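Polyketide synthase (Lyngbya majuscula 19L, PDB 3QIT) is a thioesterase domain that probably hydrolyses the thioester of the curacin A chain and promotes its decarboxylation with loss of sulfate, giving a terminal alkene. Local coordinates at residues 110-114 with 226-232; 122-128 with 233-239. One frame throughout, in Å; residues are numbered along the deposited sequence.

In the fold
Both contacts join the same two runs of the chain. In each run a helix is followed by a strand: helix 104-115 leads into strand 120-126, and helix 220-229 into strand 234-239. Interaction 1 pairs helix 104-115 with the end of helix 220-229 and the loop after it, on one side of the central sheet, where a second subunit also packs. Interaction 2 pairs the strands inside the sheet and is the more deeply buried. Interaction 1 is mainly van der Waals packing, without a direct hydrogen bond across it; two waters bridge its backbones. Interaction 2 rests on direct hydrogen bonds and ends at a likely catalytic glutamate. The two meet where Thr110 and Ala113 lie on Leu125 and Leu123.

Interaction 1. Residues 110-114 with 226-232; sequences TAIAS and MLKSIQV
Met226 reaches across to helix 104-115 and lays its thioether over Ala111 and Ser114. Its CG stands anti to the backbone N (chi1 157°), and the bend at chi3 turns the methyl along the helix. Met226 SD lies 3.8 Å from Ala111 CA, while Met226 CE is 3.4 Å from Ser114 OG. Ser114 OG donates to Ala111 O, 2.7 Å away and one turn back, which fixes the rotation of the hydroxyl. With an alanine at Ser114, Ala111 O would probably lose this bond and a small gap would open beside the Met226 methyl. Leu227 follows, its CB directed away but Leu227 CD2 turned back to meet Thr110 CG2. Thr110 OG1 is held by Met107 O and Tyr223 OH. Ser229 OG bonds Met226 O at 2.6 Å, and water 2 donates to both Ser229 O and Ser114 O. At Gln231 the backbone N donates to water 1, which in turn donates to Ala113 O at 3.0 Å. Val232 closes the contact with CG2 against Ala113 CB. The waters thus join the backbones where the chain leaves helix 220-229. Strand 120-126 lies beneath, with Leu123 and Leu125 against Ala113 and Thr110. Helix 78-91 flanks Ala111, and Leu144 and Val141 of the second subunit pack on Met226 and Ser114.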
ATOM      1  N   THR B 110      -8.851  -4.330  15.965  1.00 16.59           N
ATOM      2  CA  THR B 110      -7.812  -5.025  16.756  0.50 18.22           C
ATOM      3  C   THR B 110      -6.426  -4.427  16.510  1.00 19.33           C
ATOM      4  O   THR B 110      -5.606  -4.308  17.428  1.00 19.33           O
ATOM      5  CB  THR B 110      -7.736  -6.573  16.539  0.50 18.09           C
ATOM      6  OG1 THR B 110      -7.336  -6.886  15.196  0.50 15.70           O
ATOM      7  CG2 THR B 110      -9.056  -7.242  16.850  0.50 19.63           C
ATOM      8  N   ALA B 111      -6.155  -4.064  15.272  1.00 17.84           N
ATOM      9  CA  ALA B 111      -4.856  -3.518  14.952  1.00 20.25           C
ATOM     10  C   ALA B 111      -4.673  -2.156  15.594  1.00 17.20           C
ATOM     11  O   ALA B 111      -3.643  -1.890  16.232  1.00 20.52           O
ATOM     12  CB  ALA B 111      -4.649  -3.473  13.448  1.00 17.50           C
ATOM     13  N   ILE B 112      -5.690  -1.316  15.520  1.00 16.28           N
ATOM     14  CA  ILE B 112      -5.540   0.016  16.124  1.00 19.57           C
ATOM     15  C   ILE B 112      -5.459  -0.046  17.661  1.00 20.98           C
ATOM     16  O   ILE B 112      -4.689   0.688  18.257  1.00 21.99           O
ATOM     17  CB  ILE B 112      -6.559   1.051  15.583  1.00 26.56           C
ATOM     18  CG1 ILE B 112      -6.039   2.487  15.794  1.00 30.51           C
ATOM     19  CG2 ILE B 112      -7.884   0.918  16.250  1.00 28.14           C
ATOM     20  CD1 ILE B 112      -4.914   2.905  14.859  1.00 33.63           C
ATOM     21  N   ALA B 113      -6.203  -0.972  18.269  1.00 19.64           N
ATOM     22  CA  ALA B 113      -6.146  -1.201  19.718  1.00 18.49           C
ATOM     23  C   ALA B 113      -4.793  -1.729  20.147  1.00 23.64           C
ATOM     24  O   ALA B 113      -4.351  -1.455  21.253  1.00 26.89           O
ATOM     25  CB  ALA B 113      -7.275  -2.151  20.181  1.00 21.79           C
ATOM     26  N   SER B 114      -4.127  -2.467  19.261  1.00 23.40           N
ATOM     27  CA  SER B 114      -2.784  -2.986  19.555  1.00 27.47           C
ATOM     28  C   SER B 114      -1.746  -1.872  19.532  1.00 27.44           C
ATOM     29  O   SER B 114      -0.788  -1.896  20.311  1.00 32.20           O
ATOM     30  CB  SER B 114      -2.407  -4.148  18.618  1.00 27.39           C
ATOM     31  OG  SER B 114      -1.994  -3.707  17.331  1.00 36.70           O
ATOM     32  N   MET B 226      -0.688 -10.867  17.302  1.00 35.92           N
ATOM     33  CA  MET B 226      -1.296  -9.554  17.516  1.00 37.41           C
ATOM     34  C   MET B 226      -2.424  -9.669  18.540  1.00 34.82           C
ATOM     35  O   MET B 226      -2.450  -8.915  19.523  1.00 35.21           O
ATOM     36  CB  MET B 226      -1.815  -8.966  16.196  1.00 37.97           C
ATOM     37  CG  MET B 226      -2.916  -7.905  16.350  1.00 42.31           C
ATOM     38  SD  MET B 226      -3.247  -6.982  14.841  1.00 45.65           S
ATOM     39  CE  MET B 226      -1.811  -5.919  14.820  1.00 44.98           C
ATOM     40  N   LEU B 227      -3.334 -10.618  18.309  1.00 27.31           N
ATOM     41  CA  LEU B 227      -4.484 -10.832  19.200  1.00 25.02           C
ATOM     42  C   LEU B 227      -4.033 -11.142  20.633  1.00 27.64           C
ATOM     43  O   LEU B 227      -4.598 -10.614  21.606  1.00 28.58           O
ATOM     44  CB  LEU B 227      -5.395 -11.950  18.679  1.00 26.71           C
ATOM     45  CG  LEU B 227      -6.113 -11.778  17.324  1.00 22.58           C
ATOM     46  CD1 LEU B 227      -7.011 -12.952  17.042  1.00 27.79           C
ATOM     47  CD2 LEU B 227      -6.896 -10.476  17.226  1.00 25.91           C
ATOM     48  N   LYS B 228      -2.984 -11.952  20.748  1.00 26.04           N
ATOM     49  CA  LYS B 228      -2.440 -12.334  22.046  1.00 35.07           C
ATOM     50  C   LYS B 228      -1.930 -11.115  22.824  1.00 34.73           C
ATOM     51  O   LYS B 228      -2.020 -11.088  24.053  1.00 39.11           O
ATOM     52  CB  LYS B 228      -1.327 -13.379  21.868  1.00 36.77           C
ATOM     53  CG  LYS B 228      -0.998 -14.167  23.123  1.00 43.71           C
ATOM     54  CD  LYS B 228       0.117 -15.183  22.886  1.00 49.97           C
ATOM     55  CE  LYS B 228       0.402 -15.988  24.158  1.00 53.20           C
ATOM     56  NZ  LYS B 228       1.647 -16.814  24.065  1.00 54.78           N
ATOM     57  N   SER B 229      -1.431 -10.115  22.094  1.00 32.37           N
ATOM     58  CA  SER B 229      -0.775  -8.928  22.667  1.00 37.58           C
ATOM     59  C   SER B 229      -1.737  -7.856  23.193  1.00 34.28           C
ATOM     60  O   SER B 229      -1.329  -6.965  23.962  1.00 33.71           O
ATOM     61  CB  SER B 229       0.159  -8.289  21.631  1.00 41.56           C
ATOM     62  OG  SER B 229      -0.558  -7.484  20.697  1.00 43.46           O
ATOM     63  N   ILE B 230      -3.000  -7.939  22.776  1.00 31.22           N
ATOM     64  CA  ILE B 230      -4.034  -6.954  23.107  0.60 30.49           C
ATOM     65  C   ILE B 230      -4.143  -6.828  24.639  1.00 32.73           C
ATOM     66  O   ILE B 230      -4.491  -7.812  25.293  1.00 31.43           O
ATOM     67  CB  ILE B 230      -5.424  -7.361  22.486  0.60 31.53           C
ATOM     68  CG1 ILE B 230      -5.369  -7.482  20.945  0.60 34.76           C
ATOM     69  CG2 ILE B 230      -6.519  -6.380  22.915  0.60 28.77           C
ATOM     70  CD1 ILE B 230      -6.555  -8.310  20.275  0.60 45.05           C
ATOM     71  N   GLN B 231      -3.867  -5.648  25.186  1.00 35.58           N
ATOM     72  CA  GLN B 231      -3.924  -5.433  26.643  1.00 41.28           C
ATOM     73  C   GLN B 231      -5.224  -4.784  27.115  1.00 38.85           C
ATOM     74  O   GLN B 231      -5.554  -4.821  28.315  1.00 44.17           O
ATOM     75  CB  GLN B 231      -2.720  -4.606  27.106  1.00 49.65           C
ATOM     76  CG  GLN B 231      -1.384  -5.364  27.110  1.00 57.44           C
ATOM     77  CD  GLN B 231      -1.211  -6.291  28.314  1.00 60.03           C
ATOM     78  OE1 GLN B 231      -1.978  -7.238  28.507  1.00 60.90           O
ATOM     79  NE2 GLN B 231      -0.179  -6.029  29.116  1.00 61.14           N
ATOM     80  N   VAL B 232      -5.957  -4.220  26.159  1.00 29.39           N
ATOM     81  CA  VAL B 232      -7.192  -3.526  26.488  0.50 24.94           C
ATOM     82  C   VAL B 232      -8.335  -4.499  26.753  1.00 25.51           C
ATOM     83  O   VAL B 232      -8.368  -5.613  26.224  1.00 24.32           O
ATOM     84  CB  VAL B 232      -7.625  -2.478  25.421  0.50 24.32           C
ATOM     85  CG1 VAL B 232      -6.550  -1.408  25.239  0.50 23.66           C
ATOM     86  CG2 VAL B 232      -7.994  -3.148  24.108  0.50 20.04           C
TER
HETATM   87  O   HOH W   1      -3.163  -3.473  23.065  1.00 37.12           O
HETATM   88  O   HOH W   2      -0.586  -4.399  22.165  1.00 38.85           O

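Interaction 2. Residues 122-128 with 233-239; sequences ELILVEL and PTTLVYG
Leu123 N bonds Pro233 O, the first of five backbone hydrogen bonds that join strands 122-126 and 234-239 in parallel and end at Glu127 N. The bonds alternate: Leu123, Leu125 and Glu127 donate to Pro233, Thr235 and Val237, while Thr235 and Val237 donate back to Leu123 and Leu125. Leu125 N lies 2.8 Å from Thr235 O. Two side-chain bonds add to these. Thr235 OG1 donates to Glu122 OE2 at 2.8 Å, on the anti side and 35° out of the carboxylate plane. Lys261 forms a salt bridge with the same oxygen. Gly239 N donates to Glu127 OE2 at 2.9 Å, from above the carboxylate plane. The Glu127 chain bends at chi2 (-82°), bringing OE2 back over the end of the neighbouring strand. Apolar contacts lie on both faces. Ile124 CG2 lies alongside Val237 CG2 at 3.9 Å. On the other face Leu125 CD1 touches both Thr234 CG2 (3.7 Å) and Leu236 CD2 (3.9 Å), and Leu128 CD2 also reaches Leu236 CD2. Glu127 OE1 bonds His269 ND1 and Ser242 OG. Ser103, Glu127 and His269 are arranged in a way consistent with an alpha/beta hydrolase catalytic triad. The strand pairing thus probably helps position the acid: the Gly239 amide holds one carboxylate oxygen and leaves the other facing the histidine.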
ATOM      1  N   GLU B 122     -12.702   0.146  25.965  1.00 20.25           N
ATOM      2  CA  GLU B 122     -13.143  -1.236  25.717  1.00 20.36           C
ATOM      3  C   GLU B 122     -13.141  -1.481  24.220  1.00 20.16           C
ATOM      4  O   GLU B 122     -13.521  -0.608  23.452  1.00 19.76           O
ATOM      5  CB  GLU B 122     -14.555  -1.493  26.268  1.00 21.49           C
ATOM      6  CG  GLU B 122     -15.118  -2.924  25.990  1.00 27.39           C
ATOM      7  CD  GLU B 122     -14.769  -3.948  27.080  1.00 34.20           C
ATOM      8  OE1 GLU B 122     -14.490  -3.529  28.222  1.00 29.95           O
ATOM      9  OE2 GLU B 122     -14.793  -5.169  26.804  1.00 32.79           O
ATOM     10  N   LEU B 123     -12.710  -2.675  23.835  1.00 18.19           N
ATOM     11  CA  LEU B 123     -12.657  -3.098  22.447  1.00 16.85           C
ATOM     12  C   LEU B 123     -13.753  -4.120  22.225  1.00 19.19           C
ATOM     13  O   LEU B 123     -13.756  -5.172  22.871  1.00 21.23           O
ATOM     14  CB  LEU B 123     -11.295  -3.730  22.172  1.00 17.22           C
ATOM     15  CG  LEU B 123     -10.998  -4.222  20.770  1.00 18.54           C
ATOM     16  CD1 LEU B 123     -10.995  -3.055  19.724  1.00 18.32           C
ATOM     17  CD2 LEU B 123      -9.641  -4.990  20.751  1.00 19.22           C
ATOM     18  N   ILE B 124     -14.675  -3.817  21.316  1.00 17.34           N
ATOM     19  CA  ILE B 124     -15.838  -4.684  21.064  1.00 16.30           C
ATOM     20  C   ILE B 124     -15.696  -5.204  19.635  1.00 17.03           C
ATOM     21  O   ILE B 124     -15.784  -4.425  18.668  1.00 16.65           O
ATOM     22  CB  ILE B 124     -17.170  -3.920  21.254  1.00 17.26           C
ATOM     23  CG1 ILE B 124     -17.255  -3.448  22.716  1.00 19.55           C
ATOM     24  CG2 ILE B 124     -18.360  -4.847  20.939  1.00 17.95           C
ATOM     25  CD1 ILE B 124     -18.079  -2.245  22.936  1.00 34.28           C
ATOM     26  N   LEU B 125     -15.447  -6.513  19.520  1.00 15.84           N
ATOM     27  CA  LEU B 125     -15.108  -7.132  18.236  1.00 12.74           C
ATOM     28  C   LEU B 125     -16.276  -7.969  17.763  1.00 16.36           C
ATOM     29  O   LEU B 125     -16.539  -9.032  18.312  1.00 18.58           O
ATOM     30  CB  LEU B 125     -13.826  -7.980  18.382  1.00 14.21           C
ATOM     31  CG  LEU B 125     -12.653  -7.149  18.900  1.00 18.32           C
ATOM     32  CD1 LEU B 125     -11.460  -8.064  19.181  1.00 16.74           C
ATOM     33  CD2 LEU B 125     -12.279  -6.047  17.893  1.00 16.62           C
ATOM     34  N   VAL B 126     -17.013  -7.455  16.775  1.00 15.95           N
ATOM     35  CA  VAL B 126     -18.219  -8.144  16.320  1.00 15.85           C
ATOM     36  C   VAL B 126     -17.876  -8.947  15.089  1.00 19.44           C
ATOM     37  O   VAL B 126     -17.449  -8.378  14.075  1.00 16.68           O
ATOM     38  CB  VAL B 126     -19.358  -7.154  15.997  1.00 16.00           C
ATOM     39  CG1 VAL B 126     -20.652  -7.902  15.638  1.00 19.82           C
ATOM     40  CG2 VAL B 126     -19.618  -6.264  17.212  1.00 19.56           C
ATOM     41  N   GLU B 127     -17.998 -10.270  15.211  1.00 17.06           N
ATOM     42  CA  GLU B 127     -17.709 -11.199  14.105  1.00 20.42           C
ATOM     43  C   GLU B 127     -16.295 -11.035  13.561  1.00 20.30           C
ATOM     44  O   GLU B 127     -16.068 -10.770  12.364  1.00 21.15           O
ATOM     45  CB  GLU B 127     -18.777 -11.074  13.020  1.00 19.93           C
ATOM     46  CG  GLU B 127     -20.114 -11.699  13.473  1.00 22.16           C
ATOM     47  CD  GLU B 127     -20.130 -13.197  13.275  1.00 24.59           C
ATOM     48  OE1 GLU B 127     -19.935 -13.621  12.104  1.00 25.91           O
ATOM     49  OE2 GLU B 127     -20.316 -13.953  14.269  1.00 22.35           O
ATOM     50  N   LEU B 128     -15.333 -11.216  14.458  1.00 19.63           N
ATOM     51  CA  LEU B 128     -13.923 -11.118  14.125  1.00 20.58           C
ATOM     52  C   LEU B 128     -13.520 -12.305  13.271  1.00 19.31           C
ATOM     53  O   LEU B 128     -13.730 -13.436  13.665  1.00 20.87           O
ATOM     54  CB  LEU B 128     -13.089 -11.101  15.418  1.00 19.23           C
ATOM     55  CG  LEU B 128     -11.580 -11.000  15.192  1.00 18.95           C
ATOM     56  CD1 LEU B 128     -11.175  -9.560  14.806  1.00 22.33           C
ATOM     57  CD2 LEU B 128     -10.837 -11.495  16.443  1.00 18.30           C
ATOM     58  N   PRO B 233      -9.274  -4.086  27.638  1.00 24.16           N
ATOM     59  CA  PRO B 233     -10.439  -4.941  27.918  1.00 23.77           C
ATOM     60  C   PRO B 233     -11.238  -5.201  26.650  1.00 23.35           C
ATOM     61  O   PRO B 233     -11.536  -4.265  25.893  1.00 22.90           O
ATOM     62  CB  PRO B 233     -11.254  -4.106  28.906  1.00 23.61           C
ATOM     63  CG  PRO B 233     -10.213  -3.258  29.615  1.00 23.32           C
ATOM     64  CD  PRO B 233      -9.262  -2.884  28.499  1.00 24.35           C
ATOM     65  N   THR B 234     -11.577  -6.464  26.411  1.00 20.06           N
ATOM     66  CA  THR B 234     -12.078  -6.857  25.089  1.00 21.12           C
ATOM     67  C   THR B 234     -13.310  -7.731  25.226  1.00 19.93           C
ATOM     68  O   THR B 234     -13.382  -8.519  26.151  1.00 22.03           O
ATOM     69  CB  THR B 234     -10.972  -7.605  24.291  1.00 24.17           C
ATOM     70  OG1 THR B 234      -9.854  -6.726  24.112  1.00 26.81           O
ATOM     71  CG2 THR B 234     -11.491  -8.054  22.904  1.00 25.08           C
ATOM     72  N   THR B 235     -14.281  -7.541  24.327  1.00 17.47           N
ATOM     73  CA  THR B 235     -15.443  -8.408  24.216  1.00 18.15           C
ATOM     74  C   THR B 235     -15.535  -8.929  22.795  1.00 22.53           C
ATOM     75  O   THR B 235     -15.613  -8.119  21.838  1.00 19.87           O
ATOM     76  CB  THR B 235     -16.728  -7.630  24.537  1.00 22.42           C
ATOM     77  OG1 THR B 235     -16.623  -7.113  25.870  1.00 22.42           O
ATOM     78  CG2 THR B 235     -17.966  -8.532  24.437  1.00 21.91           C
ATOM     79  N   LEU B 236     -15.493 -10.263  22.672  1.00 16.35           N
ATOM     80  CA  LEU B 236     -15.732 -10.950  21.405  1.00 18.29           C
ATOM     81  C   LEU B 236     -17.222 -11.226  21.243  1.00 19.56           C
ATOM     82  O   LEU B 236     -17.829 -11.916  22.073  1.00 20.15           O
ATOM     83  CB  LEU B 236     -14.919 -12.256  21.316  1.00 18.97           C
ATOM     84  CG  LEU B 236     -13.401 -12.103  21.333  1.00 20.74           C
ATOM     85  CD1 LEU B 236     -12.693 -13.426  21.714  1.00 25.29           C
ATOM     86  CD2 LEU B 236     -12.887 -11.580  19.952  1.00 23.36           C
ATOM     87  N   VAL B 237     -17.815 -10.690  20.179  1.00 16.08           N
ATOM     88  CA  VAL B 237     -19.245 -10.847  19.950  1.00 16.35           C
ATOM     89  C   VAL B 237     -19.490 -11.696  18.713  1.00 19.70           C
ATOM     90  O   VAL B 237     -18.968 -11.398  17.639  1.00 17.71           O
ATOM     91  CB  VAL B 237     -19.943  -9.485  19.802  1.00 18.32           C
ATOM     92  CG1 VAL B 237     -21.469  -9.644  19.715  1.00 18.73           C
ATOM     93  CG2 VAL B 237     -19.517  -8.541  20.924  1.00 18.39           C
ATOM     94  N   TYR B 238     -20.287 -12.750  18.859  1.00 19.93           N
ATOM     95  CA  TYR B 238     -20.588 -13.629  17.717  1.00 20.88           C
ATOM     96  C   TYR B 238     -22.065 -13.822  17.514  1.00 19.90           C
ATOM     97  O   TYR B 238     -22.853 -13.742  18.461  1.00 23.66           O
ATOM     98  CB  TYR B 238     -19.982 -15.009  17.918  1.00 18.98           C
ATOM     99  CG  TYR B 238     -18.523 -15.026  18.256  1.00 19.84           C
ATOM    100  CD1 TYR B 238     -17.547 -14.898  17.250  1.00 22.05           C
ATOM    101  CD2 TYR B 238     -18.102 -15.217  19.566  1.00 20.17           C
ATOM    102  CE1 TYR B 238     -16.175 -14.944  17.564  1.00 20.74           C
ATOM    103  CE2 TYR B 238     -16.742 -15.245  19.892  1.00 22.92           C
ATOM    104  CZ  TYR B 238     -15.785 -15.118  18.885  1.00 20.05           C
ATOM    105  OH  TYR B 238     -14.451 -15.163  19.222  1.00 22.99           O
ATOM    106  N   GLY B 239     -22.443 -14.077  16.265  1.00 21.16           N
ATOM    107  CA  GLY B 239     -23.812 -14.455  15.944  1.00 21.55           C
ATOM    108  C   GLY B 239     -23.994 -15.956  16.163  1.00 23.36           C
ATOM    109  O   GLY B 239     -23.187 -16.771  15.711  1.00 26.29           O
TER